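Local atomic coordinates of methyltransferase (Streptococcus mutans, PDB entry 2B78), a protein that probably acts as an S-adenosylmethionine-dependent methyltransferase, perhaps on RNA, and carries a PUA-like domain at its N-terminal end. Residues Met1-Lys15 with Gln34-Leu46. Residues are numbered along the deposited sequence; the frame is centred on the assembly and turned at random.
Sequences MIKLMVGSFAEKKLK and QVVQLYSDADIFL
The Tyr39 ring carries the Lys3 ammonium over one face, a cation-pi contact with NZ 3.4 Å from the ring centroid and 30° off the normal, displaced toward CG and CD1. The ring edge meets Ile44 N in plane, while Tyr39 CE2 in turn lies at the edge of the Phe45 ring. Lys3 runs extended as far as CE, its CG passing 3.3 Å from Tyr39 CD2; a final bend (chi4 69°) folds NZ back over the ring, where Asp43 OD1 adds a long salt bridge. Strands 2-5 and 34-39 pair in parallel, Gln37 N giving to Ile2 O, Leu4 N to Gln37 O (2.9 Å) and Tyr39 N to Leu4 O; Val6 N to Tyr39 O (2.8 Å) continues the pairing. On the face opposite Tyr39, Leu4 and Leu38 lie side by side, and Leu14 of helix 8-16 sets CD1 3.5 Å from Leu38 CD1. Val6 CG2 touches Leu46 CD1 at 3.6 Å. A water accepts from Asp41 N and lies within bonding distance of Val6 O and Glu11 OE1. The contact thus joins the edge strand and first helix of the PUA-like domain to the hairpin of strands 34-39 and 45-54; Asp43 probably offsets part of the Lys3 charge, and the water and a weak Lys15-Glu11 salt bridge probably ease the Glu11-Asp41 proximity.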
ATOM      1  N   MET A   1       4.684 -33.968  -7.047  1.00 43.99           N
ATOM      2  CA  MET A   1       5.821 -33.456  -7.861  1.00 43.87           C
ATOM      3  C   MET A   1       7.118 -33.444  -7.068  1.00 42.37           C
ATOM      4  O   MET A   1       7.654 -34.499  -6.726  1.00 41.76           O
ATOM      5  CB  MET A   1       5.510 -32.046  -8.362  1.00 46.28           C
ATOM      6  CG  MET A   1       4.489 -32.025  -9.476  1.00 49.14           C
ATOM      7  SD  MET A   1       4.999 -33.179 -10.774  1.00 53.41           S
ATOM      8  CE  MET A   1       4.111 -34.693 -10.279  1.00 52.33           C
ATOM      9  N   ILE A   2       7.623 -32.249  -6.788  1.00 41.61           N
ATOM     10  CA  ILE A   2       8.855 -32.102  -6.024  1.00 40.02           C
ATOM     11  C   ILE A   2       8.534 -32.018  -4.534  1.00 38.32           C
ATOM     12  O   ILE A   2       7.735 -31.186  -4.113  1.00 37.67           O
ATOM     13  CB  ILE A   2       9.621 -30.825  -6.430  1.00 40.50           C
ATOM     14  CG1 ILE A   2       9.701 -30.726  -7.953  1.00 41.37           C
ATOM     15  CG2 ILE A   2      11.016 -30.845  -5.830  1.00 41.43           C
ATOM     16  CD1 ILE A   2      10.279 -31.956  -8.628  1.00 42.62           C
ATOM     17  N   LYS A   3       9.153 -32.895  -3.751  1.00 37.66           N
ATOM     18  CA  LYS A   3       8.969 -32.933  -2.303  1.00 36.83           C
ATOM     19  C   LYS A   3      10.135 -32.161  -1.690  1.00 35.90           C
ATOM     20  O   LYS A   3      11.280 -32.622  -1.700  1.00 36.11           O
ATOM     21  CB  LYS A   3       8.974 -34.385  -1.817  1.00 37.82           C
ATOM     22  CG  LYS A   3       9.250 -34.589  -0.331  1.00 40.34           C
ATOM     23  CD  LYS A   3       9.497 -36.073  -0.043  1.00 42.21           C
ATOM     24  CE  LYS A   3      10.080 -36.315   1.348  1.00 43.08           C
ATOM     25  NZ  LYS A   3       9.124 -36.032   2.452  1.00 44.54           N
ATOM     26  N   LEU A   4       9.837 -30.978  -1.168  1.00 34.42           N
ATOM     27  CA  LEU A   4      10.854 -30.128  -0.570  1.00 33.03           C
ATOM     28  C   LEU A   4      10.922 -30.332   0.937  1.00 32.63           C
ATOM     29  O   LEU A   4       9.942 -30.098   1.648  1.00 32.80           O
ATOM     30  CB  LEU A   4      10.542 -28.663  -0.888  1.00 32.42           C
ATOM     31  CG  LEU A   4      11.507 -27.563  -0.443  1.00 32.57           C
ATOM     32  CD1 LEU A   4      12.890 -27.807  -1.041  1.00 32.90           C
ATOM     33  CD2 LEU A   4      10.962 -26.208  -0.896  1.00 30.43           C
ATOM     34  N   MET A   5      12.071 -30.789   1.424  1.00 31.64           N
ATOM     35  CA  MET A   5      12.234 -30.997   2.859  1.00 30.53           C
ATOM     36  C   MET A   5      12.705 -29.660   3.415  1.00 29.00           C
ATOM     37  O   MET A   5      13.699 -29.101   2.955  1.00 28.27           O
ATOM     38  CB  MET A   5      13.266 -32.091   3.140  1.00 31.84           C
ATOM     39  CG  MET A   5      13.275 -32.557   4.590  1.00 33.15           C
ATOM     40  SD  MET A   5      14.391 -33.951   4.871  1.00 36.52           S
ATOM     41  CE  MET A   5      13.398 -35.296   4.214  1.00 34.96           C
ATOM     42  N   VAL A   6      11.984 -29.143   4.400  1.00 28.14           N
ATOM     43  CA  VAL A   6      12.317 -27.849   4.968  1.00 25.44           C
ATOM     44  C   VAL A   6      13.046 -27.898   6.303  1.00 24.30           C
ATOM     45  O   VAL A   6      13.006 -28.898   7.012  1.00 22.84           O
ATOM     46  CB  VAL A   6      11.042 -26.999   5.105  1.00 24.60           C
ATOM     47  CG1 VAL A   6      10.334 -26.948   3.759  1.00 24.48           C
ATOM     48  CG2 VAL A   6      10.119 -27.592   6.166  1.00 21.79           C
ATOM     49  N   GLY A   7      13.710 -26.794   6.630  1.00 24.73           N
ATOM     50  CA  GLY A   7      14.451 -26.697   7.875  1.00 23.83           C
ATOM     51  C   GLY A   7      13.559 -26.510   9.085  1.00 24.35           C
ATOM     52  O   GLY A   7      12.360 -26.249   8.956  1.00 24.49           O
ATOM     53  N   SER A   8      14.148 -26.635  10.270  1.00 23.51           N
ATOM     54  CA  SER A   8      13.402 -26.489  11.507  1.00 22.70           C
ATOM     55  C   SER A   8      12.673 -25.147  11.582  1.00 22.23           C
ATOM     56  O   SER A   8      11.476 -25.099  11.877  1.00 21.25           O
ATOM     57  CB  SER A   8      14.348 -26.640  12.704  1.00 22.39           C
ATOM     58  OG  SER A   8      13.617 -26.626  13.920  1.00 29.37           O
ATOM     59  N   PHE A   9      13.389 -24.058  11.311  1.00 22.22           N
ATOM     60  CA  PHE A   9      12.784 -22.728  11.368  1.00 23.59           C
ATOM     61  C   PHE A   9      11.633 -22.593  10.371  1.00 23.14           C
ATOM     62  O   PHE A   9      10.558 -22.103  10.714  1.00 23.90           O
ATOM     63  CB  PHE A   9      13.832 -21.647  11.077  1.00 23.77           C
ATOM     64  CG  PHE A   9      13.544 -20.336  11.752  1.00 23.89           C
ATOM     65  CD1 PHE A   9      13.717 -20.198  13.127  1.00 23.43           C
ATOM     66  CD2 PHE A   9      13.074 -19.247  11.024  1.00 23.62           C
ATOM     67  CE1 PHE A   9      13.425 -18.994  13.767  1.00 23.99           C
ATOM     68  CE2 PHE A   9      12.779 -18.039  11.651  1.00 24.02           C
ATOM     69  CZ  PHE A   9      12.953 -17.912  13.027  1.00 24.09           C
ATOM     70  N   ALA A  10      11.863 -23.010   9.132  1.00 22.37           N
ATOM     71  CA  ALA A  10      10.823 -22.936   8.112  1.00 22.20           C
ATOM     72  C   ALA A  10       9.592 -23.699   8.591  1.00 21.21           C
ATOM     73  O   ALA A  10       8.459 -23.262   8.392  1.00 23.18           O
ATOM     74  CB  ALA A  10      11.336 -23.531   6.799  1.00 20.48           C
ATOM     75  N   GLU A  11       9.830 -24.834   9.238  1.00 22.34           N
ATOM     76  CA  GLU A  11       8.763 -25.690   9.754  1.00 22.23           C
ATOM     77  C   GLU A  11       7.877 -25.009  10.803  1.00 22.01           C
ATOM     78  O   GLU A  11       6.659 -24.954  10.652  1.00 21.95           O
ATOM     79  CB  GLU A  11       9.372 -26.962  10.357  1.00 21.85           C
ATOM     80  CG  GLU A  11       8.355 -28.039  10.682  1.00 22.60           C
ATOM     81  CD  GLU A  11       8.965 -29.226  11.408  1.00 22.97           C
ATOM     82  OE1 GLU A  11      10.076 -29.650  11.030  1.00 24.56           O
ATOM     83  OE2 GLU A  11       8.327 -29.739  12.351  1.00 23.79           O
ATOM     84  N   LYS A  12       8.483 -24.497  11.870  1.00 21.82           N
ATOM     85  CA  LYS A  12       7.704 -23.849  12.917  1.00 22.83           C
ATOM     86  C   LYS A  12       6.862 -22.708  12.352  1.00 23.38           C
ATOM     87  O   LYS A  12       5.723 -22.507  12.767  1.00 23.47           O
ATOM     88  CB  LYS A  12       8.619 -23.341  14.046  1.00 23.20           C
ATOM     89  CG  LYS A  12       9.649 -22.306  13.626  1.00 25.72           C
ATOM     90  CD  LYS A  12      10.719 -22.091  14.703  1.00 27.92           C
ATOM     91  CE  LYS A  12      10.415 -20.924  15.644  1.00 30.03           C
ATOM     92  NZ  LYS A  12       9.250 -21.120  16.557  1.00 30.82           N
ATOM     93  N   LYS A  13       7.408 -21.967  11.395  1.00 23.13           N
ATOM     94  CA  LYS A  13       6.655 -20.867  10.803  1.00 23.48           C
ATOM     95  C   LYS A  13       5.451 -21.404  10.042  1.00 23.34           C
ATOM     96  O   LYS A  13       4.338 -20.896  10.193  1.00 22.60           O
ATOM     97  CB  LYS A  13       7.553 -20.040   9.880  1.00 23.48           C
ATOM     98  CG  LYS A  13       8.588 -19.226  10.640  1.00 23.19           C
ATOM     99  CD  LYS A  13       9.592 -18.546   9.725  1.00 24.20           C
ATOM    100  CE  LYS A  13       8.986 -17.360   8.998  1.00 24.09           C
ATOM    101  NZ  LYS A  13      10.023 -16.605   8.240  1.00 22.38           N
ATOM    102  N   LEU A  14       5.670 -22.437   9.234  1.00 22.59           N
ATOM    103  CA  LEU A  14       4.580 -23.042   8.476  1.00 22.11           C
ATOM    104  C   LEU A  14       3.488 -23.506   9.423  1.00 21.77           C
ATOM    105  O   LEU A  14       2.313 -23.213   9.210  1.00 22.40           O
ATOM    106  CB  LEU A  14       5.082 -24.232   7.650  1.00 20.31           C
ATOM    107  CG  LEU A  14       5.808 -23.903   6.346  1.00 19.76           C
ATOM    108  CD1 LEU A  14       6.430 -25.167   5.755  1.00 17.17           C
ATOM    109  CD2 LEU A  14       4.816 -23.269   5.370  1.00 19.33           C
ATOM    110  N   LYS A  15       3.874 -24.218  10.477  1.00 22.91           N
ATOM    111  CA  LYS A  15       2.898 -24.711  11.441  1.00 23.71           C
ATOM    112  C   LYS A  15       2.193 -23.585  12.194  1.00 22.73           C
ATOM    113  O   LYS A  15       1.071 -23.758  12.658  1.00 23.53           O
ATOM    114  CB  LYS A  15       3.563 -25.673  12.437  1.00 24.82           C
ATOM    115  CG  LYS A  15       4.086 -26.956  11.794  1.00 27.31           C
ATOM    116  CD  LYS A  15       4.510 -28.005  12.824  1.00 29.39           C
ATOM    117  CE  LYS A  15       5.691 -27.553  13.672  1.00 31.41           C
ATOM    118  NZ  LYS A  15       6.150 -28.625  14.611  1.00 33.41           N
ATOM    119  N   GLN A  34       7.035 -23.383  -9.657  1.00 29.75           N
ATOM    120  CA  GLN A  34       6.338 -24.655  -9.741  1.00 28.84           C
ATOM    121  C   GLN A  34       5.683 -24.928  -8.402  1.00 27.66           C
ATOM    122  O   GLN A  34       6.056 -24.330  -7.386  1.00 27.18           O
ATOM    123  CB  GLN A  34       7.318 -25.786 -10.080  1.00 29.11           C
ATOM    124  CG  GLN A  34       8.467 -25.947  -9.088  1.00 30.53           C
ATOM    125  CD  GLN A  34       9.455 -27.031  -9.497  1.00 32.25           C
ATOM    126  OE1 GLN A  34       9.124 -28.220  -9.529  1.00 32.14           O
ATOM    127  NE2 GLN A  34      10.676 -26.622  -9.818  1.00 33.96           N
ATOM    128  N   VAL A  35       4.692 -25.809  -8.408  1.00 25.84           N
ATOM    129  CA  VAL A  35       4.005 -26.187  -7.183  1.00 24.86           C
ATOM    130  C   VAL A  35       4.859 -27.273  -6.538  1.00 24.77           C
ATOM    131  O   VAL A  35       5.424 -28.117  -7.238  1.00 25.13           O
ATOM    132  CB  VAL A  35       2.599 -26.750  -7.487  1.00 24.98           C
ATOM    133  CG1 VAL A  35       1.937 -27.230  -6.205  1.00 23.77           C
ATOM    134  CG2 VAL A  35       1.745 -25.676  -8.148  1.00 24.88           C
ATOM    135  N   VAL A  36       4.987 -27.239  -5.217  1.00 23.40           N
ATOM    136  CA  VAL A  36       5.772 -28.247  -4.520  1.00 22.54           C
ATOM    137  C   VAL A  36       5.012 -28.681  -3.283  1.00 23.65           C
ATOM    138  O   VAL A  36       3.989 -28.086  -2.933  1.00 23.26           O
ATOM    139  CB  VAL A  36       7.162 -27.709  -4.084  1.00 22.24           C
ATOM    140  CG1 VAL A  36       7.944 -27.222  -5.306  1.00 21.47           C
ATOM    141  CG2 VAL A  36       6.999 -26.578  -3.064  1.00 21.01           C
ATOM    142  N   GLN A  37       5.497 -29.738  -2.644  1.00 23.82           N
ATOM    143  CA  GLN A  37       4.889 -30.225  -1.421  1.00 24.35           C
ATOM    144  C   GLN A  37       5.967 -30.086  -0.368  1.00 24.30           C
ATOM    145  O   GLN A  37       7.075 -30.597  -0.536  1.00 23.97           O
ATOM    146  CB  GLN A  37       4.485 -31.691  -1.545  1.00 25.69           C
ATOM    147  CG  GLN A  37       3.479 -31.978  -2.640  1.00 26.23           C
ATOM    148  CD  GLN A  37       2.985 -33.409  -2.582  1.00 29.41           C
ATOM    149  OE1 GLN A  37       3.783 -34.352  -2.536  1.00 30.57           O
ATOM    150  NE2 GLN A  37       1.665 -33.584  -2.580  1.00 28.23           N
ATOM    151  N   LEU A  38       5.644 -29.381   0.707  1.00 24.28           N
ATOM    152  CA  LEU A  38       6.591 -29.156   1.789  1.00 23.54           C
ATOM    153  C   LEU A  38       6.524 -30.259   2.830  1.00 23.86           C
ATOM    154  O   LEU A  38       5.437 -30.644   3.262  1.00 24.43           O
ATOM    155  CB  LEU A  38       6.294 -27.819   2.461  1.00 24.02           C
ATOM    156  CG  LEU A  38       6.209 -26.631   1.500  1.00 23.29           C
ATOM    157  CD1 LEU A  38       5.901 -25.367   2.279  1.00 22.74           C
ATOM    158  CD2 LEU A  38       7.522 -26.497   0.740  1.00 23.59           C
ATOM    159  N   TYR A  39       7.695 -30.743   3.237  1.00 23.54           N
ATOM    160  CA  TYR A  39       7.812 -31.799   4.241  1.00 24.54           C
ATOM    161  C   TYR A  39       8.843 -31.418   5.309  1.00 25.57           C
ATOM    162  O   TYR A  39       9.813 -30.715   5.021  1.00 26.24           O
ATOM    163  CB  TYR A  39       8.251 -33.108   3.578  1.00 23.85           C
ATOM    164  CG  TYR A  39       7.136 -33.882   2.914  1.00 23.56           C
ATOM    165  CD1 TYR A  39       6.463 -34.891   3.599  1.00 23.04           C
ATOM    166  CD2 TYR A  39       6.747 -33.601   1.603  1.00 23.71           C
ATOM    167  CE1 TYR A  39       5.426 -35.609   2.990  1.00 23.36           C
ATOM    168  CE2 TYR A  39       5.714 -34.309   0.989  1.00 23.27           C
ATOM    169  CZ  TYR A  39       5.060 -35.310   1.690  1.00 22.67           C
ATOM    170  OH  TYR A  39       4.036 -36.010   1.093  1.00 21.77           O
ATOM    171  N   SER A  40       8.633 -31.890   6.534  1.00 26.06           N
ATOM    172  CA  SER A  40       9.565 -31.617   7.629  1.00 26.81           C
ATOM    173  C   SER A  40      10.731 -32.595   7.503  1.00 27.35           C
ATOM    174  O   SER A  40      10.766 -33.402   6.571  1.00 28.15           O
ATOM    175  CB  SER A  40       8.882 -31.831   8.980  1.00 24.78           C
ATOM    176  OG  SER A  40       8.578 -33.200   9.161  1.00 25.32           O
ATOM    177  N   ASP A  41      11.675 -32.523   8.439  1.00 29.04           N
ATOM    178  CA  ASP A  41      12.840 -33.409   8.436  1.00 31.34           C
ATOM    179  C   ASP A  41      12.455 -34.824   8.852  1.00 31.34           C
ATOM    180  O   ASP A  41      13.230 -35.769   8.674  1.00 32.33           O
ATOM    181  CB  ASP A  41      13.931 -32.876   9.378  1.00 32.89           C
ATOM    182  CG  ASP A  41      13.394 -32.512  10.753  1.00 35.30           C
ATOM    183  OD1 ASP A  41      12.615 -33.306  11.323  1.00 36.36           O
ATOM    184  OD2 ASP A  41      13.758 -31.429  11.272  1.00 37.21           O
ATOM    185  N   ALA A  42      11.254 -34.960   9.405  1.00 31.14           N
ATOM    186  CA  ALA A  42      10.741 -36.252   9.844  1.00 31.29           C
ATOM    187  C   ALA A  42       9.848 -36.842   8.760  1.00 31.37           C
ATOM    188  O   ALA A  42       9.120 -37.808   8.996  1.00 31.84           O
ATOM    189  CB  ALA A  42       9.954 -36.090  11.141  1.00 30.75           C
ATOM    190  N   ASP A  43       9.902 -36.246   7.573  1.00 31.70           N
ATOM    191  CA  ASP A  43       9.112 -36.705   6.435  1.00 32.62           C
ATOM    192  C   ASP A  43       7.611 -36.535   6.624  1.00 31.88           C
ATOM    193  O   ASP A  43       6.822 -37.307   6.074  1.00 32.54           O
ATOM    194  CB  ASP A  43       9.417 -38.172   6.138  1.00 34.63           C
ATOM    195  CG  ASP A  43      10.864 -38.396   5.760  1.00 38.21           C
ATOM    196  OD1 ASP A  43      11.319 -37.775   4.775  1.00 40.19           O
ATOM    197  OD2 ASP A  43      11.544 -39.193   6.446  1.00 40.27           O
ATOM    198  N   ILE A  44       7.215 -35.534   7.404  1.00 30.99           N
ATOM    199  CA  ILE A  44       5.799 -35.282   7.634  1.00 29.55           C
ATOM    200  C   ILE A  44       5.311 -34.205   6.667  1.00 28.19           C
ATOM    201  O   ILE A  44       5.998 -33.211   6.438  1.00 26.32           O
ATOM    202  CB  ILE A  44       5.531 -34.811   9.078  1.00 29.76           C
ATOM    203  CG1 ILE A  44       6.124 -35.813  10.076  1.00 31.26           C
ATOM    204  CG2 ILE A  44       4.036 -34.647   9.299  1.00 29.40           C
ATOM    205  CD1 ILE A  44       5.614 -37.237   9.925  1.00 31.08           C
ATOM    206  N   PHE A  45       4.124 -34.412   6.102  1.00 27.34           N
ATOM    207  CA  PHE A  45       3.548 -33.468   5.146  1.00 26.27           C
ATOM    208  C   PHE A  45       3.145 -32.161   5.817  1.00 25.78           C
ATOM    209  O   PHE A  45       2.351 -32.158   6.759  1.00 26.25           O
ATOM    210  CB  PHE A  45       2.327 -34.097   4.472  1.00 24.97           C
ATOM    211  CG  PHE A  45       1.678 -33.215   3.446  1.00 23.24           C
ATOM    212  CD1 PHE A  45       2.368 -32.833   2.300  1.00 21.76           C
ATOM    213  CD2 PHE A  45       0.373 -32.769   3.624  1.00 22.47           C
ATOM    214  CE1 PHE A  45       1.769 -32.020   1.344  1.00 22.66           C
ATOM    215  CE2 PHE A  45      -0.239 -31.953   2.673  1.00 22.71           C
ATOM    216  CZ  PHE A  45       0.462 -31.578   1.529  1.00 22.67           C
ATOM    217  N   LEU A  46       3.685 -31.048   5.324  1.00 24.86           N
ATOM    218  CA  LEU A  46       3.380 -29.736   5.898  1.00 24.97           C
ATOM    219  C   LEU A  46       2.472 -28.888   5.014  1.00 23.72           C
ATOM    220  O   LEU A  46       1.971 -27.847   5.450  1.00 24.56           O
ATOM    221  CB  LEU A  46       4.677 -28.971   6.183  1.00 25.25           C
ATOM    222  CG  LEU A  46       5.643 -29.599   7.199  1.00 26.29           C
ATOM    223  CD1 LEU A  46       6.947 -28.811   7.206  1.00 25.90           C
ATOM    224  CD2 LEU A  46       5.011 -29.610   8.588  1.00 26.54           C
TER
HETATM  225  O   HOH W   1       4.044 -30.810  -5.811  1.00 39.73           O
HETATM  226  O   HOH W   2      12.326 -29.788   9.509  1.00 36.29           O
HETATM  227  O   HOH W   3       0.915 -25.886   7.661  1.00 39.16           O